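Local structure of Nup188 (4KF8) at residues R210-W215 and L283-E288; N247-S252 and P311-D316; A159-L164 and W215-L220. The protein probably serves as a scaffold nucleoporin of the nuclear pore complex and resembles nuclear transport receptors in structure and function. One frame throughout, in Å; residues are numbered along the deposited sequence.

Interaction 1 of 3, residues R210-W215 and L283-E288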
loop_
_atom_site.group_PDB
_atom_site.type_symbol
_atom_site.label_atom_id
_atom_site.label_comp_id
_atom_site.label_asym_id
_atom_site.label_seq_id
_atom_site.Cartn_x
_atom_site.Cartn_y
_atom_site.Cartn_z
ATOM N N ARG A 210 1.671 -13.718 -0.322
ATOM C CA ARG A 210 1.320 -12.559 -1.133
ATOM C C ARG A 210 -0.123 -12.173 -0.908
ATOM O O ARG A 210 -0.463 -10.995 -0.940
ATOM C CB ARG A 210 1.553 -12.842 -2.613
ATOM C CG ARG A 210 2.954 -12.535 -3.064
ATOM C CD ARG A 210 3.101 -11.104 -3.528
ATOM N NE ARG A 210 4.487 -10.831 -3.893
ATOM C CZ ARG A 210 4.913 -9.691 -4.423
ATOM N NH1 ARG A 210 4.059 -8.705 -4.659
ATOM N NH2 ARG A 210 6.196 -9.539 -4.719
ATOM N N CYS A 211 -0.969 -13.176 -0.694
ATOM C CA CYS A 211 -2.360 -12.936 -0.348
ATOM C C CYS A 211 -2.452 -12.048 0.889
ATOM O O CYS A 211 -3.233 -11.098 0.916
ATOM C CB CYS A 211 -3.098 -14.256 -0.121
ATOM S SG CYS A 211 -3.496 -15.160 -1.639
ATOM N N TYR A 212 -1.642 -12.349 1.901
ATOM C CA TYR A 212 -1.607 -11.533 3.108
ATOM C C TYR A 212 -1.122 -10.122 2.807
ATOM O O TYR A 212 -1.618 -9.150 3.377
ATOM C CB TYR A 212 -0.717 -12.161 4.183
ATOM C CG TYR A 212 -0.689 -11.352 5.459
ATOM C CD1 TYR A 212 -1.618 -11.577 6.467
ATOM C CD2 TYR A 212 0.252 -10.349 5.650
ATOM C CE1 TYR A 212 -1.603 -10.832 7.628
ATOM C CE2 TYR A 212 0.269 -9.597 6.804
ATOM C CZ TYR A 212 -0.659 -9.844 7.790
ATOM O OH TYR A 212 -0.640 -9.100 8.944
ATOM N N ALA A 213 -0.140 -10.023 1.918
ATOM C CA ALA A 213 0.438 -8.742 1.539
ATOM C C ALA A 213 -0.592 -7.864 0.843
ATOM O O ALA A 213 -0.633 -6.656 1.054
ATOM C CB ALA A 213 1.640 -8.958 0.641
ATOM N N ILE A 214 -1.424 -8.486 0.016
ATOM C CA ILE A 214 -2.469 -7.784 -0.714
ATOM C C ILE A 214 -3.532 -7.244 0.246
ATOM O O ILE A 214 -4.011 -6.120 0.096
ATOM C CB ILE A 214 -3.104 -8.716 -1.766
ATOM C CG1 ILE A 214 -2.086 -9.027 -2.866
ATOM C CG2 ILE A 214 -4.348 -8.095 -2.369
ATOM C CD1 ILE A 214 -2.543 -10.068 -3.855
ATOM N N TRP A 215 -3.876 -8.047 1.246
ATOM C CA TRP A 215 -4.869 -7.673 2.245
ATOM C C TRP A 215 -4.336 -6.646 3.248
ATOM O O TRP A 215 -4.975 -5.624 3.499
ATOM C CB TRP A 215 -5.376 -8.933 2.960
ATOM C CG TRP A 215 -5.905 -8.725 4.354
ATOM C CD1 TRP A 215 -5.210 -8.859 5.521
ATOM C CD2 TRP A 215 -7.245 -8.377 4.724
ATOM N NE1 TRP A 215 -6.029 -8.603 6.592
ATOM C CE2 TRP A 215 -7.283 -8.307 6.132
ATOM C CE3 TRP A 215 -8.415 -8.114 4.004
ATOM C CZ2 TRP A 215 -8.445 -7.984 6.833
ATOM C CZ3 TRP A 215 -9.568 -7.793 4.702
ATOM C CH2 TRP A 215 -9.573 -7.731 6.103
ATOM N N LEU A 283 6.004 -7.107 11.716
ATOM C CA LEU A 283 5.639 -5.704 11.848
ATOM C C LEU A 283 4.355 -5.415 11.074
ATOM O O LEU A 283 3.538 -4.591 11.489
ATOM C CB LEU A 283 6.771 -4.810 11.345
ATOM C CG LEU A 283 6.631 -3.317 11.635
ATOM C CD1 LEU A 283 6.869 -3.035 13.109
ATOM C CD2 LEU A 283 7.574 -2.505 10.761
ATOM N N VAL A 284 4.181 -6.098 9.946
ATOM C CA VAL A 284 2.966 -5.968 9.151
ATOM C C VAL A 284 1.740 -6.471 9.914
ATOM O O VAL A 284 0.621 -6.026 9.664
ATOM C CB VAL A 284 3.072 -6.726 7.808
ATOM C CG1 VAL A 284 3.965 -5.969 6.836
ATOM C CG2 VAL A 284 3.581 -8.143 8.029
ATOM N N ALA A 285 1.959 -7.399 10.840
ATOM C CA ALA A 285 0.879 -7.948 11.645
ATOM C C ALA A 285 0.347 -6.893 12.604
ATOM O O ALA A 285 -0.826 -6.903 12.965
ATOM C CB ALA A 285 1.359 -9.168 12.410
ATOM N N LEU A 286 1.224 -5.982 13.011
ATOM C CA LEU A 286 0.856 -4.919 13.935
ATOM C C LEU A 286 0.108 -3.799 13.223
ATOM O O LEU A 286 -0.741 -3.139 13.817
ATOM C CB LEU A 286 2.102 -4.359 14.626
ATOM C CG LEU A 286 2.903 -5.345 15.478
ATOM C CD1 LEU A 286 4.117 -4.668 16.098
ATOM C CD2 LEU A 286 2.022 -5.949 16.551
ATOM N N SER A 287 0.426 -3.590 11.950
ATOM C CA SER A 287 -0.208 -2.533 11.166
ATOM C C SER A 287 -1.554 -2.990 10.623
ATOM O O SER A 287 -2.465 -2.185 10.437
ATOM C CB SER A 287 0.698 -2.097 10.015
ATOM O OG SER A 287 0.838 -3.129 9.057
ATOM N N GLU A 288 -1.665 -4.288 10.361
ATOM C CA GLU A 288 -2.923 -4.886 9.940
ATOM C C GLU A 288 -3.963 -4.689 11.034
ATOM O O GLU A 288 -5.067 -4.204 10.784
ATOM C CB GLU A 288 -2.734 -6.378 9.679
ATOM C CG GLU A 288 -3.995 -7.091 9.232
ATOM C CD GLU A 288 -4.018 -8.543 9.649
ATOM O OE1 GLU A 288 -3.325 -8.889 10.628
ATOM O OE2 GLU A 288 -4.731 -9.339 9.003
#
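Y212 and E288 both place CG anti to the backbone N, Y212 with chi1 -179°, and these torsions carry the phenol and the carboxylate into the interface between the two helices. W215 starts its side chain in the same way, one turn further on. The helix axes at 210-215 and 284-288 come no closer than 11.2 Å and run at 41° to each other, and long side chains span the distance. The firm bond is from W215 NE1 to E288 OE2, at 2.8 Å. Its N-H to acceptor angle is 152°. OE2 lies almost in the indole plane, at the ring edge, and receives the hydrogen on its anti lone pair. The carboxylate stands nearly perpendicular to the indole.

The phenol works on the other oxygen. Y212 OH lies 3.2 Å from E288 OE1 and 3.4 Å from V284 O. Both are weak hydrogen bonds, and they share one proton. Y212 OH also lies 3.3 Å from A285 CA. Further back on the ring, Y212 CE2 meets V284 CG2 at 3.8 Å, an oblique apolar contact. V284 O also accepts from E288 N and S287 OG, both from one face of its plane.

The contact is polar but buried, joining two helices of an all-helical fold. R255 makes a long, weak ion pair with E288 OE2. With an N-H on one oxygen, a hydroxyl near the other and this distant positive charge, the buried carboxylate is probably stabilised as the anion and restrained from turning.

Interaction 2 of 3, residues N247-S252 and P311-D316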
loop_
_atom_site.group_PDB
_atom_site.type_symbol
_atom_site.label_atom_id
_atom_site.label_comp_id
_atom_site.label_asym_id
_atom_site.label_seq_id
_atom_site.Cartn_x
_atom_site.Cartn_y
_atom_site.Cartn_z
ATOM N N ASN A 247 -11.737 -15.275 7.998
ATOM C CA ASN A 247 -10.581 -16.052 8.416
ATOM C C ASN A 247 -9.422 -15.124 8.743
ATOM O O ASN A 247 -8.567 -15.444 9.566
ATOM C CB ASN A 247 -10.178 -17.045 7.326
ATOM C CG ASN A 247 -9.841 -16.364 6.012
ATOM O OD1 ASN A 247 -10.418 -15.333 5.669
ATOM N ND2 ASN A 247 -8.902 -16.940 5.270
ATOM N N LEU A 248 -9.412 -13.963 8.098
ATOM C CA LEU A 248 -8.385 -12.959 8.331
ATOM C C LEU A 248 -8.685 -12.116 9.565
ATOM O O LEU A 248 -7.783 -11.804 10.343
ATOM C CB LEU A 248 -8.224 -12.070 7.097
ATOM C CG LEU A 248 -7.450 -12.736 5.960
ATOM C CD1 LEU A 248 -7.405 -11.841 4.743
ATOM C CD2 LEU A 248 -6.053 -13.060 6.441
ATOM N N LEU A 249 -9.952 -11.751 9.738
ATOM C CA LEU A 249 -10.385 -11.016 10.924
ATOM C C LEU A 249 -10.139 -11.850 12.176
ATOM O O LEU A 249 -9.900 -11.317 13.257
ATOM C CB LEU A 249 -11.869 -10.661 10.827
ATOM C CG LEU A 249 -12.332 -9.749 9.690
ATOM C CD1 LEU A 249 -13.851 -9.700 9.650
ATOM C CD2 LEU A 249 -11.756 -8.351 9.847
ATOM N N ARG A 250 -10.201 -13.167 12.010
ATOM C CA ARG A 250 -9.981 -14.109 13.096
ATOM C C ARG A 250 -8.486 -14.322 13.323
ATOM O O ARG A 250 -8.024 -14.393 14.462
ATOM C CB ARG A 250 -10.651 -15.438 12.751
ATOM C CG ARG A 250 -11.169 -16.222 13.939
ATOM C CD ARG A 250 -12.142 -17.296 13.477
ATOM N NE ARG A 250 -13.136 -16.756 12.551
ATOM C CZ ARG A 250 -14.262 -17.376 12.207
ATOM N NH1 ARG A 250 -14.554 -18.565 12.719
ATOM N NH2 ARG A 250 -15.102 -16.803 11.357
ATOM N N SER A 251 -7.736 -14.419 12.230
ATOM C CA SER A 251 -6.300 -14.662 12.293
ATOM C C SER A 251 -5.543 -13.464 12.852
ATOM O O SER A 251 -4.591 -13.625 13.615
ATOM C CB SER A 251 -5.756 -15.009 10.906
ATOM O OG SER A 251 -6.501 -16.059 10.315
ATOM N N SER A 252 -5.973 -12.266 12.467
ATOM C CA SER A 252 -5.307 -11.030 12.869
ATOM C C SER A 252 -5.164 -10.902 14.381
ATOM O O SER A 252 -4.184 -10.345 14.873
ATOM C CB SER A 252 -6.057 -9.816 12.317
ATOM O OG SER A 252 -7.367 -9.738 12.852
ATOM N N PRO A 311 -23.447 -2.652 8.347
ATOM C CA PRO A 311 -23.356 -3.989 8.941
ATOM C C PRO A 311 -22.283 -4.071 10.017
ATOM O O PRO A 311 -21.243 -3.425 9.904
ATOM C CB PRO A 311 -22.967 -4.872 7.753
ATOM C CG PRO A 311 -23.465 -4.138 6.560
ATOM C CD PRO A 311 -23.293 -2.688 6.883
ATOM N N GLU A 312 -22.546 -4.847 11.060
ATOM C CA GLU A 312 -21.558 -5.055 12.104
ATOM C C GLU A 312 -20.447 -5.965 11.585
ATOM O O GLU A 312 -20.698 -6.888 10.807
ATOM C CB GLU A 312 -22.213 -5.647 13.355
ATOM C CG GLU A 312 -23.394 -4.837 13.872
ATOM C CD GLU A 312 -23.742 -5.158 15.313
ATOM O OE1 GLU A 312 -23.023 -4.684 16.218
ATOM O OE2 GLU A 312 -24.735 -5.883 15.543
ATOM N N VAL A 313 -19.218 -5.690 12.005
ATOM C CA VAL A 313 -18.076 -6.488 11.584
ATOM C C VAL A 313 -17.534 -7.281 12.765
ATOM O O VAL A 313 -17.173 -6.707 13.792
ATOM C CB VAL A 313 -16.954 -5.606 11.009
ATOM C CG1 VAL A 313 -15.920 -6.464 10.307
ATOM C CG2 VAL A 313 -17.524 -4.577 10.051
ATOM N N VAL A 314 -17.478 -8.601 12.618
ATOM C CA VAL A 314 -17.040 -9.469 13.708
ATOM C C VAL A 314 -15.527 -9.418 13.910
ATOM O O VAL A 314 -14.763 -10.018 13.154
ATOM C CB VAL A 314 -17.480 -10.928 13.491
ATOM C CG1 VAL A 314 -17.040 -11.789 14.664
ATOM C CG2 VAL A 314 -18.986 -11.006 13.311
ATOM N N TRP A 315 -15.105 -8.697 14.941
ATOM C CA TRP A 315 -13.694 -8.578 15.271
ATOM C C TRP A 315 -13.531 -8.291 16.760
ATOM O O TRP A 315 -13.795 -7.180 17.214
ATOM C CB TRP A 315 -13.045 -7.471 14.437
ATOM C CG TRP A 315 -11.548 -7.495 14.466
ATOM C CD1 TRP A 315 -10.738 -8.489 14.003
ATOM C CD2 TRP A 315 -10.681 -6.473 14.970
ATOM N NE1 TRP A 315 -9.421 -8.155 14.196
ATOM C CE2 TRP A 315 -9.358 -6.922 14.787
ATOM C CE3 TRP A 315 -10.894 -5.225 15.561
ATOM C CZ2 TRP A 315 -8.254 -6.168 15.173
ATOM C CZ3 TRP A 315 -9.795 -4.477 15.943
ATOM C CH2 TRP A 315 -8.493 -4.950 15.748
ATOM N N ASP A 316 -13.101 -9.301 17.512
ATOM C CA ASP A 316 -12.977 -9.185 18.962
ATOM C C ASP A 316 -11.908 -8.172 19.368
ATOM O O ASP A 316 -10.716 -8.457 19.306
ATOM C CB ASP A 316 -12.677 -10.553 19.588
ATOM C CG ASP A 316 -12.756 -10.535 21.106
ATOM O OD1 ASP A 316 -13.412 -9.628 21.663
ATOM O OD2 ASP A 316 -12.168 -11.434 21.742
#
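L249 and W315 bring the two backbones to 6.0 Å between CA atoms, where the extended 311-316 passes a turn of helix 246-254. The fold has no strands and is consistent with an alpha-solenoid-like stack of helices, as in the TPR clan; here a connecting loop packs against one of them. The loop follows helix 284-303 and leads into helix 317-328, whose N-cap is D316.

W315 puts CG anti to the backbone N, chi1 -166°, and this turns the pyrrole edge of the indole toward the helix. W315 NE1 donates to S252 OG at 2.9 Å. The bond is fairly straight, 160° at the hydrogen, and OG lies close to the ring plane. S252 and W315 are both buried, so the bond pairs polar groups away from solvent. T296 of helix 284-303 also touches the indole.

L249 fills the other half of the contact. Its CB packs against W315 CD1 at 4.0 Å. Its CD1 reaches further along the loop and touches V313 CG1 at 3.9 Å, the two side chains crossing at about a right angle. The same methyl lies 3.6 Å from V314 O, in front of that carbonyl oxygen. V313 in turn leans on A239 and L242 of helix 235-242.

A phenylalanine in place of W315 has no indole N-H, which would probably leave S252 OG without this donor and fill less of the space by T296. L249 O also faces the pyrrole edge of W315, but it lies 3.3 Å from NE1 at an angle too poor for a hydrogen bond.

Interaction 3 of 3, residues A159-L164 and W215-L220; sequences ALLLLL and WAKGIL
L161 and K217 meet at about a right angle, a branched tip against the stretched chain of a lysine. K217 is extended throughout, with CG anti to the backbone N. This takes its methylenes across the branched end of L161. K217 CE comes to 3.6 Å from L161 CD2. L161 CD1 lies 3.5 Å from K217 NZ, beside the end of the chain. L161 reaches them with its CG anti to its own carbonyl carbon, chi1 -76°.

L160 and L164 face helix 206-226 more directly. L164 takes a different rotamer, with CG anti to the backbone N, chi1 170°. This carries CD2 to 3.2 Å from K217 O, a methyl against a carbonyl. P221, four residues after K217, has no N-H to offer that oxygen. L160 sends CD1 to I219 CG1, 3.8 Å away, in an oblique apolar contact.

The backbones are nearest at L160 and G218, with CA atoms 5.7 Å apart. G218 has no side chain, and a CB here would sit tight against L160 CD1, which packs over the glycine backbone. The helix widens into a pi-type turn at 215-219, and L220 N bonds to W215 O at 3.0 Å. The axes of the two segments cross at 47°.

No hydrogen bond crosses between 159-164 and 215-220. The contact is leucine packing near the centre of the chain, joining helices 154-167 and 206-226. K217 NZ also has a long, weak ion pair with E157. Toward L161 the lysine presents mainly its methylenes. The chemistry implies adhesion by apolar burial, with the ammonium of the exposed K217 at the border of the contact, where water can probably solvate it.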
loop_
_atom_site.group_PDB
_atom_site.type_symbol
_atom_site.label_atom_id
_atom_site.label_comp_id
_atom_site.label_asym_id
_atom_site.label_seq_id
_atom_site.Cartn_x
_atom_site.Cartn_y
_atom_site.Cartn_z
ATOM N N ALA A 159 -0.932 -3.906 -8.524
ATOM C CA ALA A 159 -2.080 -3.129 -8.977
ATOM C C ALA A 159 -2.686 -2.326 -7.834
ATOM O O ALA A 159 -2.936 -1.129 -7.970
ATOM C CB ALA A 159 -3.123 -4.042 -9.593
ATOM N N LEU A 160 -2.918 -2.993 -6.707
ATOM C CA LEU A 160 -3.494 -2.344 -5.537
ATOM C C LEU A 160 -2.597 -1.252 -4.972
ATOM O O LEU A 160 -3.082 -0.200 -4.559
ATOM C CB LEU A 160 -3.815 -3.367 -4.446
ATOM C CG LEU A 160 -5.031 -4.261 -4.679
ATOM C CD1 LEU A 160 -5.463 -4.902 -3.377
ATOM C CD2 LEU A 160 -6.175 -3.473 -5.292
ATOM N N LEU A 161 -1.292 -1.503 -4.949
ATOM C CA LEU A 161 -0.336 -0.527 -4.437
ATOM C C LEU A 161 -0.318 0.726 -5.298
ATOM O O LEU A 161 -0.045 1.822 -4.812
ATOM C CB LEU A 161 1.062 -1.132 -4.357
ATOM C CG LEU A 161 1.313 -2.086 -3.190
ATOM C CD1 LEU A 161 2.649 -2.785 -3.363
ATOM C CD2 LEU A 161 1.254 -1.339 -1.866
ATOM N N LEU A 162 -0.610 0.553 -6.581
ATOM C CA LEU A 162 -0.754 1.680 -7.486
ATOM C C LEU A 162 -2.013 2.444 -7.120
ATOM O O LEU A 162 -1.994 3.666 -6.986
ATOM C CB LEU A 162 -0.845 1.195 -8.931
ATOM C CG LEU A 162 -0.917 2.298 -9.987
ATOM C CD1 LEU A 162 0.364 3.114 -9.978
ATOM C CD2 LEU A 162 -1.165 1.703 -11.356
ATOM N N LEU A 163 -3.106 1.701 -6.957
ATOM C CA LEU A 163 -4.380 2.272 -6.544
ATOM C C LEU A 163 -4.261 2.902 -5.164
ATOM O O LEU A 163 -4.836 3.958 -4.905
ATOM C CB LEU A 163 -5.468 1.194 -6.520
ATOM C CG LEU A 163 -5.883 0.562 -7.850
ATOM C CD1 LEU A 163 -6.821 -0.608 -7.618
ATOM C CD2 LEU A 163 -6.534 1.597 -8.748
ATOM N N LEU A 164 -3.513 2.243 -4.281
ATOM C CA LEU A 164 -3.342 2.721 -2.915
ATOM C C LEU A 164 -2.681 4.092 -2.885
ATOM O O LEU A 164 -3.153 4.999 -2.202
ATOM C CB LEU A 164 -2.542 1.721 -2.079
ATOM C CG LEU A 164 -2.089 2.187 -0.691
ATOM C CD1 LEU A 164 -3.248 2.700 0.144
ATOM C CD2 LEU A 164 -1.391 1.057 0.029
ATOM N N TRP A 215 -3.876 -8.047 1.246
ATOM C CA TRP A 215 -4.869 -7.673 2.245
ATOM C C TRP A 215 -4.336 -6.646 3.248
ATOM O O TRP A 215 -4.975 -5.624 3.499
ATOM C CB TRP A 215 -5.376 -8.933 2.960
ATOM C CG TRP A 215 -5.905 -8.725 4.354
ATOM C CD1 TRP A 215 -5.210 -8.859 5.521
ATOM C CD2 TRP A 215 -7.245 -8.377 4.724
ATOM N NE1 TRP A 215 -6.029 -8.603 6.592
ATOM C CE2 TRP A 215 -7.283 -8.307 6.132
ATOM C CE3 TRP A 215 -8.415 -8.114 4.004
ATOM C CZ2 TRP A 215 -8.445 -7.984 6.833
ATOM C CZ3 TRP A 215 -9.568 -7.793 4.702
ATOM C CH2 TRP A 215 -9.573 -7.731 6.103
ATOM N N ALA A 216 -3.158 -6.912 3.806
ATOM C CA ALA A 216 -2.594 -6.064 4.856
ATOM C C ALA A 216 -2.003 -4.755 4.337
ATOM O O ALA A 216 -2.227 -3.692 4.914
ATOM C CB ALA A 216 -1.551 -6.831 5.646
ATOM N N LYS A 217 -1.248 -4.842 3.248
ATOM C CA LYS A 217 -0.522 -3.699 2.713
ATOM C C LYS A 217 -1.316 -2.986 1.613
ATOM O O LYS A 217 -0.954 -1.892 1.187
ATOM C CB LYS A 217 0.836 -4.173 2.185
ATOM C CG LYS A 217 1.804 -3.086 1.745
ATOM C CD LYS A 217 2.933 -3.685 0.910
ATOM C CE LYS A 217 3.849 -2.612 0.338
ATOM N NZ LYS A 217 4.817 -3.183 -0.642
ATOM N N GLY A 218 -2.406 -3.600 1.165
ATOM C CA GLY A 218 -3.186 -3.046 0.071
ATOM C C GLY A 218 -4.640 -2.743 0.389
ATOM O O GLY A 218 -5.045 -1.582 0.428
ATOM N N ILE A 219 -5.430 -3.790 0.607
ATOM C CA ILE A 219 -6.865 -3.641 0.836
ATOM C C ILE A 219 -7.195 -2.765 2.046
ATOM O O ILE A 219 -7.994 -1.836 1.939
ATOM C CB ILE A 219 -7.560 -5.010 0.989
ATOM C CG1 ILE A 219 -7.464 -5.805 -0.313
ATOM C CG2 ILE A 219 -9.016 -4.835 1.387
ATOM C CD1 ILE A 219 -8.208 -7.122 -0.278
ATOM N N LEU A 220 -6.576 -3.057 3.187
ATOM C CA LEU A 220 -6.850 -2.316 4.419
ATOM C C LEU A 220 -6.484 -0.824 4.384
ATOM O O LEU A 220 -7.298 0.011 4.783
ATOM C CB LEU A 220 -6.215 -3.001 5.632
ATOM C CG LEU A 220 -6.720 -4.406 5.955
ATOM C CD1 LEU A 220 -6.054 -4.926 7.214
ATOM C CD2 LEU A 220 -8.226 -4.406 6.101
#

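In the fold
From the N terminus, helix 154-167 comes first. Interaction 3 brings helix 206-226 back to it and closes a loop of 50 intervening residues. Before that closure, 210-215 has already opened interaction 1, which ends at the start of helix 284-303. The two therefore cross, and they share W215. Interaction 2 opens at 247-252, within the span of interaction 1, and closes at 311-316 beyond it, so these two cross as well. Interactions 3 and 2 follow in series. The contacts touch: L248 packs on W215, and S252 on E288. Together they tie helices 154-167, 206-226, 246-254 and 284-303 to one another and to the loop before helix 317-328.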